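Local coordinates for ThiJ/PfpI family protein (Francisella tularensis subsp. novicida, PDB 4P5P), which acts as a virulence factor of the DJ-1/PfpI family, probably a cysteine hydrolase, and may have glyoxalase III activity, at residues I114-Y122 with L138-I149; S189-V197 with Q207-A218. All blocks are in the same frame, centred on the assembly; numbering follows the deposited sequence. Where two conformers were deposited one is given.

Contact 1 (I114-Y122 with L138-I149); sequences IHSKVLDIY and LINVKDNNGQNI
The delta methyl of Ile149 sits over one face of the Tyr122 ring, Ile149 CD1 being 4.1 Å from the Tyr122 ring centroid and 16° off the normal, a CH-pi contact; the two side chains run antiparallel alongside each other. The Ile149 CG1 branch stands between its own backbone N and carbonyl carbon (chi1 66°), which carries CD1 to the ring and also to Val118 CG1, 3.9 Å away. Val118 CG1 is shared: it meets Val141 CG1 at 3.9 Å as well. Leu119 spreads its two methyls over the Lys142 carbonyl, Leu119 CD1 3.3 Å from Lys142 O, and Leu119 CD2 also reaches Ile149 CG2 at 4.1 Å. At the other end the His115 ring is covered on one face by the backbone Asn140 O, 4.0 Å above its plane; His115 NE2 and Asn140 ND2 both bond to Pro109 O. No hydrogen bond joins the two segments. The loop holds its own shape: Asp143 OD1 accepts from Asn145 N, forming an Asx turn, and from Gln147 N on the opposite face of the carboxylate. Helix 112-123, whose Val118 also packs on strands 95-98 and 127-130, belongs to one helical layer of the flavodoxin-like alpha/beta/alpha sandwich, and the 138-149 loop lies along its flank.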
loop_
_atom_site.group_PDB
_atom_site.type_symbol
_atom_site.label_atom_id
_atom_site.label_comp_id
_atom_site.label_asym_id
_atom_site.label_seq_id
_atom_site.Cartn_x
_atom_site.Cartn_y
_atom_site.Cartn_z
ATOM N N ILE A 114 -7.974 -3.581 -8.390
ATOM C CA ILE A 114 -7.744 -2.474 -7.478
ATOM C C ILE A 114 -8.773 -1.376 -7.760
ATOM O O ILE A 114 -9.420 -0.859 -6.848
ATOM C CB ILE A 114 -6.317 -1.914 -7.603
ATOM C CG1 ILE A 114 -5.319 -2.879 -6.986
ATOM C CG2 ILE A 114 -6.212 -0.548 -6.916
ATOM C CD1 ILE A 114 -3.859 -2.382 -7.063
ATOM N N HIS A 115 -8.941 -1.031 -9.027
ATOM C CA HIS A 115 -9.860 0.058 -9.376
ATOM C C HIS A 115 -11.276 -0.212 -8.881
ATOM O O HIS A 115 -11.872 0.633 -8.211
ATOM C CB HIS A 115 -9.898 0.285 -10.893
ATOM C CG HIS A 115 -8.578 0.659 -11.495
ATOM N ND1 HIS A 115 -8.374 0.712 -12.858
ATOM C CD2 HIS A 115 -7.387 0.972 -10.922
ATOM C CE1 HIS A 115 -7.121 1.065 -13.099
ATOM N NE2 HIS A 115 -6.500 1.213 -11.944
ATOM N N SER A 116 -11.810 -1.397 -9.169
ATOM C CA SER A 116 -13.191 -1.699 -8.797
ATOM C C SER A 116 -13.349 -1.877 -7.281
ATOM O O SER A 116 -14.347 -1.437 -6.705
ATOM C CB SER A 116 -13.709 -2.944 -9.534
ATOM O OG SER A 116 -12.962 -4.101 -9.253
ATOM N N LYS A 117 -12.355 -2.458 -6.614
ATOM C CA LYS A 117 -12.520 -2.715 -5.189
ATOM C C LYS A 117 -12.337 -1.449 -4.365
ATOM O O LYS A 117 -13.022 -1.270 -3.350
ATOM C CB LYS A 117 -11.560 -3.822 -4.734
ATOM C CG LYS A 117 -11.989 -5.176 -5.315
ATOM C CD LYS A 117 -11.017 -6.315 -5.037
ATOM C CE LYS A 117 -11.637 -7.685 -5.363
ATOM N NZ LYS A 117 -12.196 -7.790 -6.745
ATOM N N VAL A 118 -11.437 -0.573 -4.793
ATOM C CA VAL A 118 -11.298 0.727 -4.112
ATOM C C VAL A 118 -12.603 1.508 -4.270
ATOM O O VAL A 118 -13.081 2.093 -3.298
ATOM C CB VAL A 118 -10.099 1.539 -4.646
ATOM C CG1 VAL A 118 -10.105 2.970 -4.086
ATOM C CG2 VAL A 118 -8.786 0.862 -4.261
ATOM N N LEU A 119 -13.196 1.497 -5.474
ATOM C CA LEU A 119 -14.503 2.140 -5.674
ATOM C C LEU A 119 -15.563 1.601 -4.732
ATOM O O LEU A 119 -16.376 2.357 -4.206
ATOM C CB LEU A 119 -15.003 1.956 -7.114
ATOM C CG LEU A 119 -14.360 2.837 -8.157
ATOM C CD1 LEU A 119 -14.832 2.377 -9.519
ATOM C CD2 LEU A 119 -14.710 4.318 -7.930
ATOM N N ASP A 120 -15.575 0.292 -4.527
ATOM C CA ASP A 120 -16.580 -0.297 -3.664
ATOM C C ASP A 120 -16.423 0.202 -2.222
ATOM O O ASP A 120 -17.394 0.605 -1.584
ATOM C CB ASP A 120 -16.498 -1.825 -3.725
ATOM C CG ASP A 120 -17.650 -2.496 -3.010
ATOM O OD1 ASP A 120 -17.613 -2.537 -1.762
ATOM O OD2 ASP A 120 -18.583 -2.980 -3.698
ATOM N N ILE A 121 -15.198 0.188 -1.716
ATOM C CA ILE A 121 -14.933 0.681 -0.369
ATOM C C ILE A 121 -15.253 2.182 -0.249
ATOM O O ILE A 121 -15.886 2.634 0.718
ATOM C CB ILE A 121 -13.468 0.422 0.021
ATOM C CG1 ILE A 121 -13.164 -1.083 0.035
ATOM C CG2 ILE A 121 -13.164 1.041 1.380
ATOM C CD1 ILE A 121 -13.943 -1.877 1.067
ATOM N N TYR A 122 -14.821 2.945 -1.241
ATOM C CA TYR A 122 -15.061 4.387 -1.283
ATOM C C TYR A 122 -16.553 4.732 -1.252
ATOM O O TYR A 122 -16.970 5.697 -0.599
ATOM C CB TYR A 122 -14.415 4.967 -2.542
ATOM C CG TYR A 122 -14.377 6.477 -2.615
ATOM C CD1 TYR A 122 -13.729 7.221 -1.638
ATOM C CD2 TYR A 122 -14.959 7.156 -3.681
ATOM C CE1 TYR A 122 -13.684 8.602 -1.706
ATOM C CE2 TYR A 122 -14.920 8.540 -3.753
ATOM C CZ TYR A 122 -14.272 9.251 -2.769
ATOM O OH TYR A 122 -14.222 10.628 -2.819
ATOM N N LEU A 138 -3.720 4.188 -6.187
ATOM C CA LEU A 138 -4.836 5.146 -6.193
ATOM C C LEU A 138 -4.844 6.104 -7.368
ATOM O O LEU A 138 -5.840 6.786 -7.606
ATOM C CB LEU A 138 -4.833 5.957 -4.897
ATOM C CG LEU A 138 -4.782 5.164 -3.593
ATOM C CD1 LEU A 138 -4.857 6.121 -2.412
ATOM C CD2 LEU A 138 -5.906 4.131 -3.524
ATOM N N ILE A 139 -3.739 6.168 -8.098
ATOM C CA ILE A 139 -3.586 7.164 -9.169
ATOM C C ILE A 139 -4.738 7.150 -10.190
ATOM O O ILE A 139 -5.252 8.203 -10.557
ATOM C CB ILE A 139 -2.274 6.947 -9.921
ATOM C CG1 ILE A 139 -1.065 7.118 -8.988
ATOM C CG2 ILE A 139 -2.131 7.932 -11.068
ATOM C CD1 ILE A 139 0.189 6.515 -9.576
ATOM N N ASN A 140 -5.117 5.960 -10.658
ATOM C CA ASN A 140 -6.036 5.804 -11.788
ATOM C C ASN A 140 -7.420 5.288 -11.406
ATOM O O ASN A 140 -8.191 4.870 -12.281
ATOM C CB ASN A 140 -5.441 4.844 -12.826
ATOM C CG ASN A 140 -4.137 5.335 -13.404
ATOM O OD1 ASN A 140 -4.011 6.490 -13.819
ATOM N ND2 ASN A 140 -3.154 4.457 -13.433
ATOM N N VAL A 141 -7.764 5.329 -10.122
ATOM C CA VAL A 141 -9.094 4.915 -9.698
ATOM C C VAL A 141 -10.102 5.986 -10.098
ATOM O O VAL A 141 -10.038 7.108 -9.598
ATOM C CB VAL A 141 -9.166 4.674 -8.175
ATOM C CG1 VAL A 141 -10.567 4.254 -7.770
ATOM C CG2 VAL A 141 -8.150 3.624 -7.760
ATOM N N LYS A 142 -11.023 5.639 -10.998
ATOM C CA LYS A 142 -11.988 6.595 -11.538
ATOM C C LYS A 142 -13.424 6.227 -11.228
ATOM O O LYS A 142 -13.766 5.056 -11.207
ATOM C CB LYS A 142 -11.831 6.712 -13.052
ATOM C CG LYS A 142 -10.551 7.381 -13.479
ATOM C CD LYS A 142 -10.311 7.156 -14.950
ATOM C CE LYS A 142 -8.976 7.722 -15.370
ATOM N NZ LYS A 142 -8.971 9.185 -15.362
ATOM N N ASP A 143 -14.252 7.249 -11.015
ATOM C CA ASP A 143 -15.683 7.075 -10.796
ATOM C C ASP A 143 -16.386 6.800 -12.130
ATOM O O ASP A 143 -15.737 6.661 -13.153
ATOM C CB ASP A 143 -16.287 8.302 -10.081
ATOM C CG ASP A 143 -16.242 9.594 -10.911
ATOM O OD1 ASP A 143 -16.062 9.560 -12.143
ATOM O OD2 ASP A 143 -16.425 10.677 -10.307
ATOM N N ASN A 144 -17.713 6.744 -12.123
ATOM C CA ASN A 144 -18.447 6.354 -13.320
ATOM C C ASN A 144 -18.437 7.419 -14.414
ATOM O O ASN A 144 -18.920 7.179 -15.521
ATOM C CB ASN A 144 -19.886 6.007 -12.959
ATOM C CG ASN A 144 -20.549 5.115 -13.997
ATOM O OD1 ASN A 144 -20.006 4.075 -14.392
ATOM N ND2 ASN A 144 -21.730 5.521 -14.450
ATOM N N ASN A 145 -17.894 8.591 -14.119
ATOM C CA ASN A 145 -17.704 9.615 -15.149
ATOM C C ASN A 145 -16.258 9.732 -15.595
ATOM O O ASN A 145 -15.879 10.693 -16.280
ATOM C CB ASN A 145 -18.161 10.975 -14.654
ATOM C CG ASN A 145 -19.625 11.010 -14.322
ATOM O OD1 ASN A 145 -20.467 10.489 -15.061
ATOM N ND2 ASN A 145 -19.943 11.630 -13.201
ATOM N N GLY A 146 -15.442 8.762 -15.206
ATOM C CA GLY A 146 -14.062 8.770 -15.616
ATOM C C GLY A 146 -13.223 9.797 -14.906
ATOM O O GLY A 146 -12.116 10.086 -15.372
ATOM N N GLN A 147 -13.721 10.345 -13.792
ATOM C CA GLN A 147 -12.940 11.308 -13.022
ATOM C C GLN A 147 -12.200 10.611 -11.880
ATOM O O GLN A 147 -12.742 9.756 -11.194
ATOM C CB GLN A 147 -13.836 12.427 -12.479
ATOM C CG GLN A 147 -14.488 13.274 -13.583
ATOM C CD GLN A 147 -13.519 14.257 -14.246
ATOM O OE1 GLN A 147 -12.502 14.653 -13.666
ATOM N NE2 GLN A 147 -13.847 14.665 -15.465
ATOM N N ASN A 148 -10.949 10.987 -11.668
ATOM C CA ASN A 148 -10.147 10.384 -10.604
ATOM C C ASN A 148 -10.701 10.693 -9.217
ATOM O O ASN A 148 -10.952 11.843 -8.892
ATOM C CB ASN A 148 -8.707 10.875 -10.688
ATOM C CG ASN A 148 -8.050 10.544 -12.012
ATOM O OD1 ASN A 148 -8.331 11.170 -13.039
ATOM N ND2 ASN A 148 -7.153 9.566 -11.992
ATOM N N ILE A 149 -10.869 9.677 -8.385
ATOM C CA ILE A 149 -11.462 9.936 -7.078
ATOM C C ILE A 149 -10.518 10.697 -6.144
ATOM O O ILE A 149 -10.990 11.278 -5.160
ATOM C CB ILE A 149 -11.943 8.638 -6.360
ATOM C CG1 ILE A 149 -10.770 7.712 -5.979
ATOM C CG2 ILE A 149 -12.985 7.938 -7.218
ATOM C CD1 ILE A 149 -11.151 6.583 -5.016
#

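Contact 2 (S189-V197 with Q207-A218)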
loop_
_atom_site.group_PDB
_atom_site.type_symbol
_atom_site.label_atom_id
_atom_site.label_comp_id
_atom_site.label_asym_id
_atom_site.label_seq_id
_atom_site.Cartn_x
_atom_site.Cartn_y
_atom_site.Cartn_z
ATOM N N SER A 189 4.675 16.535 0.927
ATOM C CA SER A 189 5.579 15.621 1.615
ATOM C C SER A 189 6.326 16.335 2.726
ATOM O O SER A 189 6.500 17.564 2.703
ATOM C CB SER A 189 6.588 14.988 0.634
ATOM O OG SER A 189 7.487 15.954 0.096
ATOM N N ALA A 190 6.758 15.554 3.701
ATOM C CA ALA A 190 7.643 16.059 4.727
ATOM C C ALA A 190 9.078 15.862 4.279
ATOM O O ALA A 190 9.341 15.336 3.209
ATOM C CB ALA A 190 7.386 15.351 6.044
ATOM N N SER A 191 10.014 16.304 5.104
ATOM C CA SER A 191 11.425 16.084 4.831
ATOM C C SER A 191 11.720 14.591 4.695
ATOM O O SER A 191 10.982 13.765 5.232
ATOM C CB SER A 191 12.268 16.688 5.945
ATOM O OG SER A 191 13.627 16.714 5.580
ATOM N N GLU A 192 12.788 14.239 3.982
ATOM C CA GLU A 192 13.075 12.819 3.697
ATOM C C GLU A 192 13.147 11.919 4.942
ATOM O O GLU A 192 13.740 12.271 5.972
ATOM C CB GLU A 192 14.380 12.661 2.902
ATOM C CG GLU A 192 15.661 13.076 3.642
ATOM C CD GLU A 192 16.176 14.441 3.233
ATOM O OE1 GLU A 192 15.413 15.208 2.607
ATOM O OE2 GLU A 192 17.350 14.754 3.548
ATOM N N TRP A 193 12.507 10.759 4.816
ATOM C CA TRP A 193 12.502 9.713 5.843
ATOM C C TRP A 193 11.830 10.133 7.142
ATOM O O TRP A 193 11.949 9.439 8.156
ATOM C CB TRP A 193 13.922 9.249 6.132
ATOM C CG TRP A 193 14.749 9.123 4.906
ATOM C CD1 TRP A 193 15.939 9.738 4.659
ATOM C CD2 TRP A 193 14.445 8.349 3.739
ATOM N NE1 TRP A 193 16.402 9.387 3.412
ATOM C CE2 TRP A 193 15.504 8.534 2.828
ATOM C CE3 TRP A 193 13.384 7.514 3.378
ATOM C CZ2 TRP A 193 15.532 7.909 1.578
ATOM C CZ3 TRP A 193 13.416 6.896 2.141
ATOM C CH2 TRP A 193 14.479 7.099 1.255
ATOM N N GLN A 194 11.092 11.238 7.099
ATOM C CA GLN A 194 10.256 11.654 8.216
ATOM C C GLN A 194 8.852 11.073 8.088
ATOM O O GLN A 194 8.338 10.924 6.983
ATOM C CB GLN A 194 10.183 13.177 8.285
ATOM C CG GLN A 194 11.530 13.830 8.441
ATOM C CD GLN A 194 12.154 13.515 9.777
ATOM O OE1 GLN A 194 11.756 14.073 10.801
ATOM N NE2 GLN A 194 13.137 12.621 9.780
ATOM N N SER A 195 8.232 10.758 9.217
ATOM C CA SER A 195 6.872 10.237 9.228
ATOM C C SER A 195 5.903 11.317 8.764
ATOM O O SER A 195 5.923 12.452 9.262
ATOM C CB SER A 195 6.495 9.747 10.621
ATOM O OG SER A 195 5.181 9.208 10.640
ATOM N N TYR A 196 5.056 10.955 7.804
ATOM C CA TYR A 196 4.110 11.899 7.215
ATOM C C TYR A 196 2.889 11.165 6.699
ATOM O O TYR A 196 3.001 10.293 5.839
ATOM C CB TYR A 196 4.768 12.680 6.088
ATOM C CG TYR A 196 3.971 13.879 5.617
ATOM C CD1 TYR A 196 3.703 14.936 6.473
ATOM C CD2 TYR A 196 3.515 13.974 4.310
ATOM C CE1 TYR A 196 2.997 16.046 6.043
ATOM C CE2 TYR A 196 2.809 15.088 3.872
ATOM C CZ TYR A 196 2.550 16.120 4.745
ATOM O OH TYR A 196 1.839 17.228 4.313
ATOM N N VAL A 197 1.737 11.522 7.252
ATOM C CA VAL A 197 0.472 10.882 6.937
ATOM C C VAL A 197 -0.590 11.927 6.615
ATOM O O VAL A 197 -0.771 12.893 7.350
ATOM C CB VAL A 197 -0.010 10.001 8.106
ATOM C CG1 VAL A 197 -1.351 9.343 7.790
ATOM C CG2 VAL A 197 1.041 8.951 8.432
ATOM N N GLN A 207 3.947 8.491 3.555
ATOM C CA GLN A 207 5.029 8.833 2.644
ATOM C C GLN A 207 6.092 7.747 2.442
ATOM O O GLN A 207 6.569 7.564 1.331
ATOM C CB GLN A 207 5.699 10.109 3.149
ATOM C CG GLN A 207 6.776 10.656 2.240
ATOM C CD GLN A 207 7.281 11.996 2.722
ATOM O OE1 GLN A 207 6.532 12.765 3.324
ATOM N NE2 GLN A 207 8.553 12.279 2.470
ATOM N N ASN A 208 6.453 7.034 3.508
ATOM C CA ASN A 208 7.679 6.246 3.521
ATOM C C ASN A 208 7.605 5.165 4.609
ATOM O O ASN A 208 6.644 5.122 5.366
ATOM C CB ASN A 208 8.874 7.190 3.720
ATOM C CG ASN A 208 8.691 8.103 4.902
ATOM O OD1 ASN A 208 8.120 7.704 5.916
ATOM N ND2 ASN A 208 9.151 9.358 4.775
ATOM N N PRO A 209 8.596 4.258 4.664
ATOM C CA PRO A 209 8.527 3.207 5.680
ATOM C C PRO A 209 8.499 3.787 7.090
ATOM O O PRO A 209 7.932 3.173 8.003
ATOM C CB PRO A 209 9.806 2.404 5.437
ATOM C CG PRO A 209 10.152 2.661 4.022
ATOM C CD PRO A 209 9.745 4.070 3.763
ATOM N N GLN A 210 9.097 4.968 7.255
ATOM C CA GLN A 210 9.166 5.611 8.559
ATOM C C GLN A 210 7.810 6.147 9.005
ATOM O O GLN A 210 7.665 6.604 10.138
ATOM C CB GLN A 210 10.193 6.743 8.544
ATOM C CG GLN A 210 11.613 6.280 8.273
ATOM C CD GLN A 210 11.905 5.982 6.809
ATOM O OE1 GLN A 210 11.136 6.342 5.916
ATOM N NE2 GLN A 210 13.024 5.298 6.560
ATOM N N SER A 211 6.824 6.097 8.111
ATOM C CA SER A 211 5.475 6.573 8.396
ATOM C C SER A 211 4.522 5.464 8.812
ATOM O O SER A 211 3.354 5.739 9.092
ATOM C CB SER A 211 4.870 7.253 7.163
ATOM O OG SER A 211 5.693 8.277 6.659
ATOM N N ALA A 212 5.008 4.225 8.848
ATOM C CA ALA A 212 4.125 3.074 8.999
ATOM C C ALA A 212 3.314 3.086 10.299
ATOM O O ALA A 212 2.135 2.713 10.306
ATOM C CB ALA A 212 4.943 1.790 8.915
ATOM N N THR A 213 3.949 3.483 11.398
ATOM C CA THR A 213 3.287 3.511 12.702
ATOM C C THR A 213 2.102 4.463 12.713
ATOM O O THR A 213 0.983 4.080 13.068
ATOM C CB THR A 213 4.278 3.920 13.821
ATOM O OG1 THR A 213 5.226 2.869 14.018
ATOM C CG2 THR A 213 3.563 4.178 15.134
ATOM N N ASP A 214 2.344 5.708 12.323
ATOM C CA ASP A 214 1.297 6.712 12.345
ATOM C C ASP A 214 0.237 6.420 11.285
ATOM O O ASP A 214 -0.922 6.781 11.440
ATOM C CB ASP A 214 1.892 8.099 12.131
ATOM C CG ASP A 214 2.382 8.733 13.426
ATOM O OD1 ASP A 214 2.443 8.044 14.468
ATOM O OD2 ASP A 214 2.711 9.935 13.400
ATOM N N PHE A 215 0.661 5.769 10.209
ATOM C CA PHE A 215 -0.241 5.318 9.155
ATOM C C PHE A 215 -1.265 4.374 9.757
ATOM O O PHE A 215 -2.475 4.562 9.594
ATOM C CB PHE A 215 0.586 4.647 8.045
ATOM C CG PHE A 215 -0.214 4.018 6.923
ATOM C CD1 PHE A 215 -1.048 4.770 6.121
ATOM C CD2 PHE A 215 -0.032 2.669 6.613
ATOM C CE1 PHE A 215 -1.727 4.187 5.067
ATOM C CE2 PHE A 215 -0.707 2.085 5.566
ATOM C CZ PHE A 215 -1.542 2.838 4.793
ATOM N N ALA A 216 -0.768 3.366 10.470
ATOM C CA ALA A 216 -1.637 2.380 11.098
ATOM C C ALA A 216 -2.556 3.021 12.132
ATOM O O ALA A 216 -3.732 2.660 12.239
ATOM C CB ALA A 216 -0.802 1.285 11.748
ATOM N N LYS A 217 -2.006 3.945 12.917
ATOM C CA LYS A 217 -2.795 4.662 13.911
ATOM C C LYS A 217 -3.982 5.376 13.265
ATOM O O LYS A 217 -5.112 5.301 13.759
ATOM C CB LYS A 217 -1.936 5.683 14.662
ATOM C CG LYS A 217 -0.896 5.081 15.593
ATOM C CD LYS A 217 -0.003 6.170 16.186
ATOM C CE LYS A 217 1.046 5.600 17.130
ATOM N NZ LYS A 217 2.035 6.634 17.550
ATOM N N ALA A 218 -3.719 6.066 12.161
ATOM C CA ALA A 218 -4.752 6.802 11.442
ATOM C C ALA A 218 -5.834 5.870 10.888
ATOM O O ALA A 218 -7.023 6.161 10.962
ATOM C CB ALA A 218 -4.131 7.593 10.333
HETATM O O HOH W 1 5.145 6.677 12.003
HETATM O O HOH W 2 3.335 11.182 11.178
#
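The two segments approach most closely at Ser195 and Ser211, whose CA atoms are 4.0 Å apart, and beside them Gln207 N bonds to Tyr196 O at 3.1 Å. Gln207 reaches across in an extended form, CG anti to the backbone N (chi1 -175°), and its amide pairs with both backbone polar atoms of one residue: Gln207 OE1 accepts from Ala190 N at 2.8 Å, and Gln207 NE2 donates to Ala190 O at 3.2 Å. The same OE1 also lies close to Tyr196 CB, with the amide and phenol planes 79° apart. Asn208 ND2 donates to Gln194 O at 2.8 Å, the acceptor lying close to the Asn208 amide plane. Ser211 OG works both ways, accepting from Tyr196 N at 3.0 Å and donating to Asn208 OD1 at 2.6 Å. Farther along, two waters bridge Ser195 OG to the 3-10 turn and first turn of the helix, one to Gln210 O and Asp214 N, the other to Asp214 OD2. Val197 CG2 then packs on the helix, 3.7 Å from Phe215 N. Glu162 of helix 160-165 accepts from Gln207 NE2, Asn208 ND2 and Trp193 N. Val197, Ser211 and Phe215 pack against strand 203-206, Ala216 against helix 26-35.

In the fold
Contacts 1 and 2 follow one another along the chain, with centres 24 Å apart and nearest atoms about 8 Å apart, so they do not touch. They belong to different helices of the flavodoxin-like core: contact 1 uses helix 112-123, which precedes strand 127-130, and contact 2 uses helix 212-222, which follows strand 203-206. These two strands are parallel neighbours in the central sheet, so the sheet is what connects the two contacts. Cys132, found oxidised to 3-sulfinoalanine, lies just after strand 127-130 and before the 138-149 loop; by analogy with the DJ-1/PfpI family it is probably the nucleophile.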